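PDB 1QQH: papillomavirus transcription factor E2 from Human papillomavirus type 18, which probably regulates transcription of viral genes, the piece in this crystal being most of the N-terminal domain through which it activates transcription. Local coordinates for residues 87-91 and 92-96; 25-29 and 30-34; 122-126 and 127-131. The protein carries 1 engineered substitution. One frame throughout, in Å; residues are numbered along the deposited sequence.

Contact 1 of 3, residues 87-91 and 92-96; sequences CVSHR and GLYYV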
ATOM      1  N   CYS A  87       8.937 -17.506  14.657  1.00 35.53           N
ATOM      2  CA  CYS A  87       9.289 -18.795  15.209  1.00 36.05           C
ATOM      3  C   CYS A  87       8.178 -19.290  16.109  1.00 34.33           C
ATOM      4  O   CYS A  87       7.644 -18.545  16.931  1.00 32.89           O
ATOM      5  CB  CYS A  87      10.593 -18.705  15.990  1.00 38.98           C
ATOM      6  SG  CYS A  87      12.011 -18.413  14.936  1.00 43.96           S
ATOM      7  N   VAL A  88       7.839 -20.558  15.931  1.00 33.27           N
ATOM      8  CA  VAL A  88       6.789 -21.212  16.686  1.00 33.04           C
ATOM      9  C   VAL A  88       7.375 -22.232  17.659  1.00 34.03           C
ATOM     10  O   VAL A  88       7.829 -23.295  17.243  1.00 33.32           O
ATOM     11  CB  VAL A  88       5.819 -21.947  15.730  1.00 31.43           C
ATOM     12  CG1 VAL A  88       4.688 -22.580  16.509  1.00 30.20           C
ATOM     13  CG2 VAL A  88       5.284 -20.979  14.682  1.00 30.25           C
ATOM     14  N   SER A  89       7.362 -21.912  18.949  1.00 33.52           N
ATOM     15  CA  SER A  89       7.870 -22.838  19.960  1.00 33.79           C
ATOM     16  C   SER A  89       6.730 -23.174  20.913  1.00 33.64           C
ATOM     17  O   SER A  89       5.638 -22.631  20.789  1.00 32.05           O
ATOM     18  CB  SER A  89       8.997 -22.199  20.762  1.00 34.13           C
ATOM     19  OG  SER A  89       8.489 -21.164  21.587  1.00 34.71           O
ATOM     20  N   HIS A  90       6.992 -24.060  21.867  1.00 33.17           N
ATOM     21  CA  HIS A  90       5.979 -24.443  22.844  1.00 32.07           C
ATOM     22  C   HIS A  90       5.697 -23.243  23.748  1.00 31.66           C
ATOM     23  O   HIS A  90       4.614 -23.123  24.309  1.00 29.94           O
ATOM     24  CB  HIS A  90       6.469 -25.638  23.669  1.00 33.52           C
ATOM     25  CG  HIS A  90       5.462 -26.149  24.654  1.00 34.53           C
ATOM     26  ND1 HIS A  90       5.410 -25.710  25.960  1.00 35.03           N
ATOM     27  CD2 HIS A  90       4.447 -27.034  24.513  1.00 34.63           C
ATOM     28  CE1 HIS A  90       4.406 -26.304  26.581  1.00 34.53           C
ATOM     29  NE2 HIS A  90       3.805 -27.111  25.726  1.00 35.18           N
ATOM     30  N   ARG A  91       6.669 -22.343  23.865  1.00 32.19           N
ATOM     31  CA  ARG A  91       6.498 -21.152  24.690  1.00 32.47           C
ATOM     32  C   ARG A  91       5.613 -20.077  24.040  1.00 32.53           C
ATOM     33  O   ARG A  91       4.953 -19.304  24.736  1.00 32.76           O
ATOM     34  CB  ARG A  91       7.861 -20.542  25.037  1.00 33.52           C
ATOM     35  CG  ARG A  91       7.735 -19.177  25.702  1.00 37.47           C
ATOM     36  CD  ARG A  91       9.065 -18.587  26.141  1.00 41.20           C
ATOM     37  NE  ARG A  91       8.904 -17.174  26.476  1.00 45.18           N
ATOM     38  CZ  ARG A  91       9.892 -16.369  26.852  1.00 47.27           C
ATOM     39  NH1 ARG A  91      11.131 -16.832  26.952  1.00 48.56           N
ATOM     40  NH2 ARG A  91       9.640 -15.093  27.119  1.00 47.99           N
ATOM     41  N   GLY A  92       5.602 -20.023  22.712  1.00 30.43           N
ATOM     42  CA  GLY A  92       4.797 -19.027  22.031  1.00 29.77           C
ATOM     43  C   GLY A  92       5.355 -18.661  20.669  1.00 29.60           C
ATOM     44  O   GLY A  92       6.166 -19.403  20.107  1.00 28.99           O
ATOM     45  N   LEU A  93       4.918 -17.524  20.129  1.00 28.84           N
ATOM     46  CA  LEU A  93       5.393 -17.071  18.820  1.00 28.62           C
ATOM     47  C   LEU A  93       6.352 -15.911  19.003  1.00 28.59           C
ATOM     48  O   LEU A  93       6.089 -14.987  19.772  1.00 29.28           O
ATOM     49  CB  LEU A  93       4.231 -16.619  17.943  1.00 27.65           C
ATOM     50  CG  LEU A  93       3.068 -17.593  17.753  1.00 27.63           C
ATOM     51  CD1 LEU A  93       2.074 -16.977  16.771  1.00 26.94           C
ATOM     52  CD2 LEU A  93       3.575 -18.936  17.238  1.00 27.65           C
ATOM     53  N   TYR A  94       7.471 -15.956  18.297  1.00 28.48           N
ATOM     54  CA  TYR A  94       8.438 -14.886  18.411  1.00 29.01           C
ATOM     55  C   TYR A  94       9.188 -14.680  17.102  1.00 30.01           C
ATOM     56  O   TYR A  94       9.080 -15.475  16.169  1.00 29.85           O
ATOM     57  CB  TYR A  94       9.433 -15.209  19.544  1.00 30.31           C
ATOM     58  CG  TYR A  94      10.368 -16.384  19.278  1.00 31.83           C
ATOM     59  CD1 TYR A  94      11.627 -16.188  18.705  1.00 34.07           C
ATOM     60  CD2 TYR A  94       9.998 -17.686  19.607  1.00 32.66           C
ATOM     61  CE1 TYR A  94      12.500 -17.258  18.468  1.00 34.35           C
ATOM     62  CE2 TYR A  94      10.857 -18.765  19.378  1.00 35.07           C
ATOM     63  CZ  TYR A  94      12.109 -18.542  18.806  1.00 35.65           C
ATOM     64  OH  TYR A  94      12.957 -19.602  18.569  1.00 35.02           O
ATOM     65  N   TYR A  95       9.925 -13.586  17.034  1.00 29.04           N
ATOM     66  CA  TYR A  95      10.756 -13.309  15.888  1.00 30.92           C
ATOM     67  C   TYR A  95      12.045 -12.794  16.511  1.00 32.40           C
ATOM     68  O   TYR A  95      12.024 -12.225  17.605  1.00 31.94           O
ATOM     69  CB  TYR A  95      10.114 -12.271  14.957  1.00 28.62           C
ATOM     70  CG  TYR A  95       9.867 -10.895  15.544  1.00 29.01           C
ATOM     71  CD1 TYR A  95      10.716  -9.827  15.252  1.00 28.95           C
ATOM     72  CD2 TYR A  95       8.746 -10.646  16.337  1.00 28.79           C
ATOM     73  CE1 TYR A  95      10.452  -8.545  15.729  1.00 28.72           C
ATOM     74  CE2 TYR A  95       8.472  -9.377  16.819  1.00 27.98           C
ATOM     75  CZ  TYR A  95       9.326  -8.331  16.512  1.00 28.92           C
ATOM     76  OH  TYR A  95       9.044  -7.067  16.979  1.00 29.68           O
ATOM     77  N   VAL A  96      13.169 -13.032  15.847  1.00 33.32           N
ATOM     78  CA  VAL A  96      14.441 -12.578  16.385  1.00 35.17           C
ATOM     79  C   VAL A  96      14.618 -11.132  15.970  1.00 35.27           C
ATOM     80  O   VAL A  96      14.638 -10.820  14.782  1.00 33.97           O
ATOM     81  CB  VAL A  96      15.610 -13.432  15.846  1.00 35.58           C
ATOM     82  CG1 VAL A  96      16.917 -13.001  16.492  1.00 37.06           C
ATOM     83  CG2 VAL A  96      15.339 -14.902  16.127  1.00 36.63           C
TER
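The carbonyl oxygen G92 O is gripped twice by one residue: S89 N reaches it at 3.0 Å with a nearly straight N-H, and S89 OG comes in at 3.3 Å, tilted from the carbonyl plane. S89 can do this because its hydroxyl stands between its own backbone N and carbonyl carbon (chi1 69°), turned back over the bend. There R91 N also donates to S89 OG, weakly. The return bond from G92 N to S89 O, 3.2 Å long, is weak as well, its N-H being bent to 134°. Two residues further from the bend, C87 and Y94 exchange backbone bonds, Y94 N giving its proton to C87 O at 2.9 Å.

The same pair also meets through its side chains. The ring of Y94 lies back across the neighbouring strand, with C87 CB over one face, 3.4 Å from the ring centroid, and pressed closest to the rim at CZ. C87 SG approaches the ring obliquely, in a sulfur-aromatic contact. S89 OG sits at the ring edge, 4.0 Å from Y94 CE2. The other face of the sheet carries V88 and L93, side by side, with L93 CD2 resting 3.7 Å from V88 CG2.

R91 extends away from the turn to a salt bridge with E106 and a cation-pi contact with F103, while H90 stacks on W120. G92 takes up backbone angles that a side chain would obstruct. This is a tight two-residue beta hairpin, joining strands 81-89 and 92-97 of the antiparallel sheet.

Contact 2 of 3, residues 25-29 and 30-34; sequences EDWTL and QDTCE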
ATOM      1  N   GLU A  25       9.208  -5.687  -3.129  1.00 43.27           N
ATOM      2  CA  GLU A  25       8.357  -6.855  -2.926  1.00 41.82           C
ATOM      3  C   GLU A  25       6.905  -6.494  -3.175  1.00 40.98           C
ATOM      4  O   GLU A  25       6.551  -5.315  -3.260  1.00 37.85           O
ATOM      5  CB  GLU A  25       8.483  -7.394  -1.501  1.00 41.86           C
ATOM      6  CG  GLU A  25       9.879  -7.825  -1.092  1.00 42.73           C
ATOM      7  CD  GLU A  25       9.909  -8.395   0.318  1.00 42.60           C
ATOM      8  OE1 GLU A  25       9.146  -7.894   1.172  1.00 41.45           O
ATOM      9  OE2 GLU A  25      10.698  -9.330   0.570  1.00 40.38           O
ATOM     10  N   ASP A  26       6.068  -7.515  -3.307  1.00 39.90           N
ATOM     11  CA  ASP A  26       4.660  -7.272  -3.504  1.00 39.83           C
ATOM     12  C   ASP A  26       4.066  -6.869  -2.160  1.00 37.81           C
ATOM     13  O   ASP A  26       4.318  -7.508  -1.145  1.00 37.58           O
ATOM     14  CB  ASP A  26       3.949  -8.518  -4.025  1.00 42.67           C
ATOM     15  CG  ASP A  26       4.329  -8.850  -5.451  1.00 47.85           C
ATOM     16  OD1 ASP A  26       4.497  -7.910  -6.264  1.00 49.60           O
ATOM     17  OD2 ASP A  26       4.445 -10.057  -5.770  1.00 51.15           O
ATOM     18  N   TRP A  27       3.307  -5.784  -2.163  1.00 35.12           N
ATOM     19  CA  TRP A  27       2.648  -5.309  -0.966  1.00 33.71           C
ATOM     20  C   TRP A  27       1.208  -5.026  -1.347  1.00 34.21           C
ATOM     21  O   TRP A  27       0.934  -4.154  -2.177  1.00 33.98           O
ATOM     22  CB  TRP A  27       3.296  -4.031  -0.446  1.00 32.83           C
ATOM     23  CG  TRP A  27       4.677  -4.237   0.044  1.00 34.41           C
ATOM     24  CD1 TRP A  27       5.831  -4.097  -0.672  1.00 35.87           C
ATOM     25  CD2 TRP A  27       5.065  -4.681   1.351  1.00 34.63           C
ATOM     26  NE1 TRP A  27       6.914  -4.427   0.108  1.00 35.86           N
ATOM     27  CE2 TRP A  27       6.474  -4.789   1.353  1.00 34.84           C
ATOM     28  CE3 TRP A  27       4.360  -5.002   2.517  1.00 34.60           C
ATOM     29  CZ2 TRP A  27       7.191  -5.204   2.476  1.00 34.82           C
ATOM     30  CZ3 TRP A  27       5.077  -5.417   3.638  1.00 35.83           C
ATOM     31  CH2 TRP A  27       6.482  -5.514   3.604  1.00 34.66           C
ATOM     32  N   THR A  28       0.288  -5.778  -0.756  1.00 33.99           N
ATOM     33  CA  THR A  28      -1.129  -5.591  -1.037  1.00 33.27           C
ATOM     34  C   THR A  28      -1.657  -4.480  -0.143  1.00 32.94           C
ATOM     35  O   THR A  28      -0.970  -4.039   0.781  1.00 32.97           O
ATOM     36  CB  THR A  28      -1.921  -6.867  -0.744  1.00 32.58           C
ATOM     37  OG1 THR A  28      -1.783  -7.197   0.642  1.00 34.15           O
ATOM     38  CG2 THR A  28      -1.407  -8.011  -1.595  1.00 31.40           C
ATOM     39  N   LEU A  29      -2.866  -4.015  -0.434  1.00 32.82           N
ATOM     40  CA  LEU A  29      -3.489  -2.979   0.374  1.00 33.22           C
ATOM     41  C   LEU A  29      -3.686  -3.552   1.770  1.00 34.64           C
ATOM     42  O   LEU A  29      -3.506  -2.864   2.769  1.00 35.66           O
ATOM     43  CB  LEU A  29      -4.827  -2.579  -0.242  1.00 32.30           C
ATOM     44  CG  LEU A  29      -4.639  -1.913  -1.605  1.00 33.01           C
ATOM     45  CD1 LEU A  29      -5.966  -1.767  -2.339  1.00 31.84           C
ATOM     46  CD2 LEU A  29      -3.981  -0.555  -1.378  1.00 31.81           C
ATOM     47  N   GLN A  30      -4.036  -4.831   1.829  1.00 35.41           N
ATOM     48  CA  GLN A  30      -4.246  -5.520   3.098  1.00 36.71           C
ATOM     49  C   GLN A  30      -2.974  -5.502   3.953  1.00 35.94           C
ATOM     50  O   GLN A  30      -3.025  -5.180   5.143  1.00 35.51           O
ATOM     51  CB  GLN A  30      -4.699  -6.966   2.839  1.00 38.64           C
ATOM     52  CG  GLN A  30      -4.784  -7.831   4.086  1.00 43.42           C
ATOM     53  CD  GLN A  30      -5.340  -9.224   3.812  1.00 46.58           C
ATOM     54  OE1 GLN A  30      -6.553  -9.410   3.633  1.00 46.61           O
ATOM     55  NE2 GLN A  30      -4.449 -10.213   3.775  1.00 47.80           N
ATOM     56  N   ASP A  31      -1.838  -5.833   3.339  1.00 34.87           N
ATOM     57  CA  ASP A  31      -0.548  -5.851   4.037  1.00 33.58           C
ATOM     58  C   ASP A  31      -0.224  -4.531   4.707  1.00 32.65           C
ATOM     59  O   ASP A  31       0.447  -4.499   5.729  1.00 32.07           O
ATOM     60  CB  ASP A  31       0.607  -6.150   3.076  1.00 33.86           C
ATOM     61  CG  ASP A  31       0.577  -7.549   2.527  1.00 34.62           C
ATOM     62  OD1 ASP A  31       0.073  -8.458   3.220  1.00 35.33           O
ATOM     63  OD2 ASP A  31       1.086  -7.746   1.403  1.00 36.97           O
ATOM     64  N   THR A  32      -0.696  -3.438   4.127  1.00 32.44           N
ATOM     65  CA  THR A  32      -0.393  -2.119   4.659  1.00 32.95           C
ATOM     66  C   THR A  32      -1.511  -1.417   5.411  1.00 33.37           C
ATOM     67  O   THR A  32      -1.349  -0.262   5.797  1.00 33.11           O
ATOM     68  CB  THR A  32       0.069  -1.174   3.524  1.00 34.01           C
ATOM     69  OG1 THR A  32      -0.973  -1.051   2.547  1.00 34.98           O
ATOM     70  CG2 THR A  32       1.312  -1.723   2.840  1.00 33.37           C
ATOM     71  N   CYS A  33      -2.633  -2.095   5.642  1.00 34.28           N
ATOM     72  CA  CYS A  33      -3.746  -1.441   6.327  1.00 34.79           C
ATOM     73  C   CYS A  33      -3.561  -1.290   7.832  1.00 35.67           C
ATOM     74  O   CYS A  33      -2.723  -1.951   8.442  1.00 35.30           O
ATOM     75  CB  CYS A  33      -5.061  -2.173   6.032  1.00 35.24           C
ATOM     76  SG  CYS A  33      -5.284  -3.726   6.920  1.00 35.56           S
ATOM     77  N   GLU A  34      -4.359  -0.402   8.421  1.00 37.50           N
ATOM     78  CA  GLU A  34      -4.311  -0.117   9.852  1.00 39.80           C
ATOM     79  C   GLU A  34      -4.663  -1.318  10.716  1.00 38.45           C
ATOM     80  O   GLU A  34      -3.995  -1.580  11.718  1.00 37.78           O
ATOM     81  CB  GLU A  34      -5.259   1.036  10.197  1.00 43.24           C
ATOM     82  CG  GLU A  34      -4.702   2.424   9.914  1.00 50.92           C
ATOM     83  CD  GLU A  34      -5.750   3.532  10.062  1.00 55.46           C
ATOM     84  OE1 GLU A  34      -5.369   4.726  10.002  1.00 57.60           O
ATOM     85  OE2 GLU A  34      -6.951   3.213  10.233  1.00 57.01           O
TER
HETATM   86  O   HOH W   1       0.095  -1.754  -0.679  1.00 60.05           O
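T28 and D31 hold each other reciprocally: T28 N donates to D31 OD2 at 3.0 Å, nearly straight but from above the carboxylate plane, and D31 N donates to T28 OG1, also at 3.0 Å. With chi1 at 61°, the T28 hydroxyl leans over the turn that follows and meets that N-H. The backbone adds weak bonds from T32 N to both T28 O and L29 O.

Next to this pair, the CB of D31 meets the edge of the W27 ring at CE3 (4.0 Å), the ring and carboxylate planes standing almost perpendicular. A water donates to W27 O at 3.0 Å and reaches weakly to T32 OG1. Further out, W27 NE1 is tied to Y22 O, K47 makes a cation-pi contact with the indole, and Y73 meets it edge-to-face. W27, L29 and T32 also pack against the second subunit, where W27 and L29 of that chain face them.

The exchange of bonds between T28 and D31 follows the pattern of a capping box, and the type I turn Q30-C33 ends at C33, the N-cap of helix 34-37.

Contact 3 of 3, residues 122-126 and 127-131; sequences VHFGN and NVIDC
F124 and N127 face each other across a type II' turn as a hydrogen-bonded antiparallel pair: F124 N meets N127 O at 2.8 Å, while N127 N reaches F124 O at 3.1 Å. G125 occupies the first corner of the turn with the positive phi (69°) that this turn type requires. Further from the bend, I129 N donates to V122 O at 2.7 Å, and a water closes the open end by accepting from V122 N and donating to I129 O.

Between these bonds lies the non-hydrogen-bonded pair H123 and V128, whose side chains run side by side. V128 CG2 sits over one face of the imidazole in a CH-pi contact, 3.7 Å from the centroid but offset toward the rim, so that NE2 and CD2 are the ring atoms nearest to it. H123 has CG anti to its carbonyl carbon (chi1 -67°), which swings the ring across toward V128; NE2 is hydrogen-bonded to E121 OE1, a restraint on how the ring can turn.

On the face away from H123 and V128, F124 and I129 lie alongside each other. The end of I129 does the touching: CD1 rests 3.6 Å from F124 CB and near the edge of the phenyl ring. V122 meets I129 mainly at the backbone, its CB 3.6 Å from I129 O, with a looser approach of CG1 to I129 CB.

This hairpin joins strands 120-124 and 127-128. Strand 120-124 pairs on its other edge with strand 45-56, where H123 bonds to Q53 through the backbone and its ring meets Y55. V122, F124 and I129 pack on V88 of strand 81-89, and F124 and I129 also touch M135 of strand 134-136.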
ATOM      1  N   VAL A 122       1.277 -27.675  21.106  1.00 42.48           N
ATOM      2  CA  VAL A 122       1.353 -26.806  19.935  1.00 41.76           C
ATOM      3  C   VAL A 122       1.525 -27.580  18.631  1.00 43.80           C
ATOM      4  O   VAL A 122       2.408 -28.434  18.511  1.00 43.24           O
ATOM      5  CB  VAL A 122       2.530 -25.807  20.053  1.00 39.04           C
ATOM      6  CG1 VAL A 122       2.493 -24.836  18.899  1.00 37.43           C
ATOM      7  CG2 VAL A 122       2.463 -25.066  21.378  1.00 38.29           C
ATOM      8  N   HIS A 123       0.675 -27.275  17.657  1.00 45.71           N
ATOM      9  CA  HIS A 123       0.742 -27.918  16.356  1.00 48.39           C
ATOM     10  C   HIS A 123       0.950 -26.869  15.271  1.00 50.11           C
ATOM     11  O   HIS A 123       0.253 -25.858  15.225  1.00 49.66           O
ATOM     12  CB  HIS A 123      -0.545 -28.691  16.059  1.00 50.14           C
ATOM     13  CG  HIS A 123      -0.758 -29.885  16.937  1.00 52.80           C
ATOM     14  ND1 HIS A 123      -1.680 -30.865  16.644  1.00 54.12           N
ATOM     15  CD2 HIS A 123      -0.177 -30.252  18.103  1.00 53.93           C
ATOM     16  CE1 HIS A 123      -1.658 -31.786  17.590  1.00 54.20           C
ATOM     17  NE2 HIS A 123      -0.754 -31.438  18.487  1.00 54.91           N
ATOM     18  N   PHE A 124       1.921 -27.109  14.401  1.00 51.97           N
ATOM     19  CA  PHE A 124       2.190 -26.187  13.312  1.00 54.43           C
ATOM     20  C   PHE A 124       2.138 -27.001  12.034  1.00 56.82           C
ATOM     21  O   PHE A 124       3.094 -27.698  11.687  1.00 57.58           O
ATOM     22  CB  PHE A 124       3.570 -25.547  13.463  1.00 53.32           C
ATOM     23  CG  PHE A 124       3.797 -24.373  12.548  1.00 53.67           C
ATOM     24  CD1 PHE A 124       5.075 -23.852  12.370  1.00 53.70           C
ATOM     25  CD2 PHE A 124       2.735 -23.780  11.872  1.00 53.91           C
ATOM     26  CE1 PHE A 124       5.291 -22.758  11.534  1.00 53.58           C
ATOM     27  CE2 PHE A 124       2.944 -22.684  11.033  1.00 53.72           C
ATOM     28  CZ  PHE A 124       4.224 -22.175  10.863  1.00 53.21           C
ATOM     29  N   GLY A 125       1.010 -26.913  11.337  1.00 58.73           N
ATOM     30  CA  GLY A 125       0.852 -27.670  10.114  1.00 61.18           C
ATOM     31  C   GLY A 125       0.769 -29.143  10.452  1.00 62.83           C
ATOM     32  O   GLY A 125      -0.125 -29.569  11.185  1.00 62.73           O
ATOM     33  N   ASN A 126       1.720 -29.917   9.941  1.00 64.47           N
ATOM     34  CA  ASN A 126       1.746 -31.355  10.176  1.00 66.41           C
ATOM     35  C   ASN A 126       2.781 -31.735  11.241  1.00 66.56           C
ATOM     36  O   ASN A 126       3.150 -32.903  11.376  1.00 67.23           O
ATOM     37  CB  ASN A 126       2.061 -32.070   8.859  1.00 68.13           C
ATOM     38  CG  ASN A 126       1.748 -33.555   8.904  1.00 70.05           C
ATOM     39  OD1 ASN A 126       2.014 -34.284   7.946  1.00 71.41           O
ATOM     40  ND2 ASN A 126       1.172 -34.011  10.015  1.00 70.72           N
ATOM     41  N   ASN A 127       3.235 -30.751  12.011  1.00 66.40           N
ATOM     42  CA  ASN A 127       4.243 -30.999  13.035  1.00 66.33           C
ATOM     43  C   ASN A 127       3.809 -30.597  14.441  1.00 66.13           C
ATOM     44  O   ASN A 127       3.185 -29.553  14.633  1.00 66.42           O
ATOM     45  CB  ASN A 127       5.520 -30.228  12.694  1.00 67.43           C
ATOM     46  CG  ASN A 127       5.930 -30.382  11.242  1.00 68.11           C
ATOM     47  OD1 ASN A 127       5.212 -29.963  10.329  1.00 68.43           O
ATOM     48  ND2 ASN A 127       7.093 -30.984  11.019  1.00 68.40           N
ATOM     49  N   VAL A 128       4.142 -31.423  15.425  1.00 65.39           N
ATOM     50  CA  VAL A 128       3.818 -31.103  16.808  1.00 64.98           C
ATOM     51  C   VAL A 128       5.064 -30.460  17.385  1.00 65.24           C
ATOM     52  O   VAL A 128       6.121 -31.081  17.433  1.00 64.20           O
ATOM     53  CB  VAL A 128       3.466 -32.356  17.628  1.00 65.04           C
ATOM     54  CG1 VAL A 128       3.539 -32.040  19.114  1.00 64.79           C
ATOM     55  CG2 VAL A 128       2.062 -32.821  17.276  1.00 64.74           C
ATOM     56  N   ILE A 129       4.938 -29.212  17.817  1.00 66.21           N
ATOM     57  CA  ILE A 129       6.077 -28.491  18.357  1.00 67.20           C
ATOM     58  C   ILE A 129       6.178 -28.518  19.870  1.00 69.26           C
ATOM     59  O   ILE A 129       5.632 -27.660  20.559  1.00 69.93           O
ATOM     60  CB  ILE A 129       6.069 -27.028  17.884  1.00 65.71           C
ATOM     61  CG1 ILE A 129       6.134 -26.991  16.358  1.00 64.87           C
ATOM     62  CG2 ILE A 129       7.242 -26.276  18.486  1.00 65.09           C
ATOM     63  CD1 ILE A 129       6.322 -25.619  15.787  1.00 65.69           C
ATOM     64  N   ASP A 130       6.880 -29.519  20.383  1.00 71.94           N
ATOM     65  CA  ASP A 130       7.093 -29.651  21.818  1.00 74.92           C
ATOM     66  C   ASP A 130       8.573 -29.369  22.042  1.00 75.94           C
ATOM     67  O   ASP A 130       9.059 -28.291  21.700  1.00 76.26           O
ATOM     68  CB  ASP A 130       6.733 -31.066  22.293  1.00 76.22           C
ATOM     69  CG  ASP A 130       7.309 -32.152  21.397  1.00 77.71           C
ATOM     70  OD1 ASP A 130       8.526 -32.112  21.112  1.00 79.11           O
ATOM     71  OD2 ASP A 130       6.540 -33.051  20.984  1.00 78.63           O
ATOM     72  N   CYS A 131       9.282 -30.339  22.612  1.00 77.01           N
ATOM     73  CA  CYS A 131      10.715 -30.212  22.853  1.00 77.64           C
ATOM     74  C   CYS A 131      11.143 -28.789  23.212  1.00 76.50           C
ATOM     75  O   CYS A 131      10.380 -28.022  23.806  1.00 76.91           O
ATOM     76  CB  CYS A 131      11.475 -30.678  21.609  1.00 79.11           C
ATOM     77  SG  CYS A 131      10.935 -29.871  20.066  1.00 84.51           S
TER
HETATM   78  O   HOH W   2       3.451 -29.091  21.998  1.00 41.80           O

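Along the chain contact 2 comes first, then contact 1, then contact 3. Contacts 1 and 3 are two beta hairpins of the same curled antiparallel sheet, with centres 12 Å apart, and they touch directly: V88 packs on F124, its CG2 3.6 Å from F124 CE1, while H90 CB lies 3.8 Å from I129 O. Contact 2 lies across the centre of the chain, in the loop between helices 3-19 and 34-37; its centre is 24 Å from that of contact 1 and 29 Å from that of contact 3. The two hairpins thus meet side by side in one sheet, while contact 2 lies beside helix 3-19, where W27, L29 and T32 pack on the second subunit.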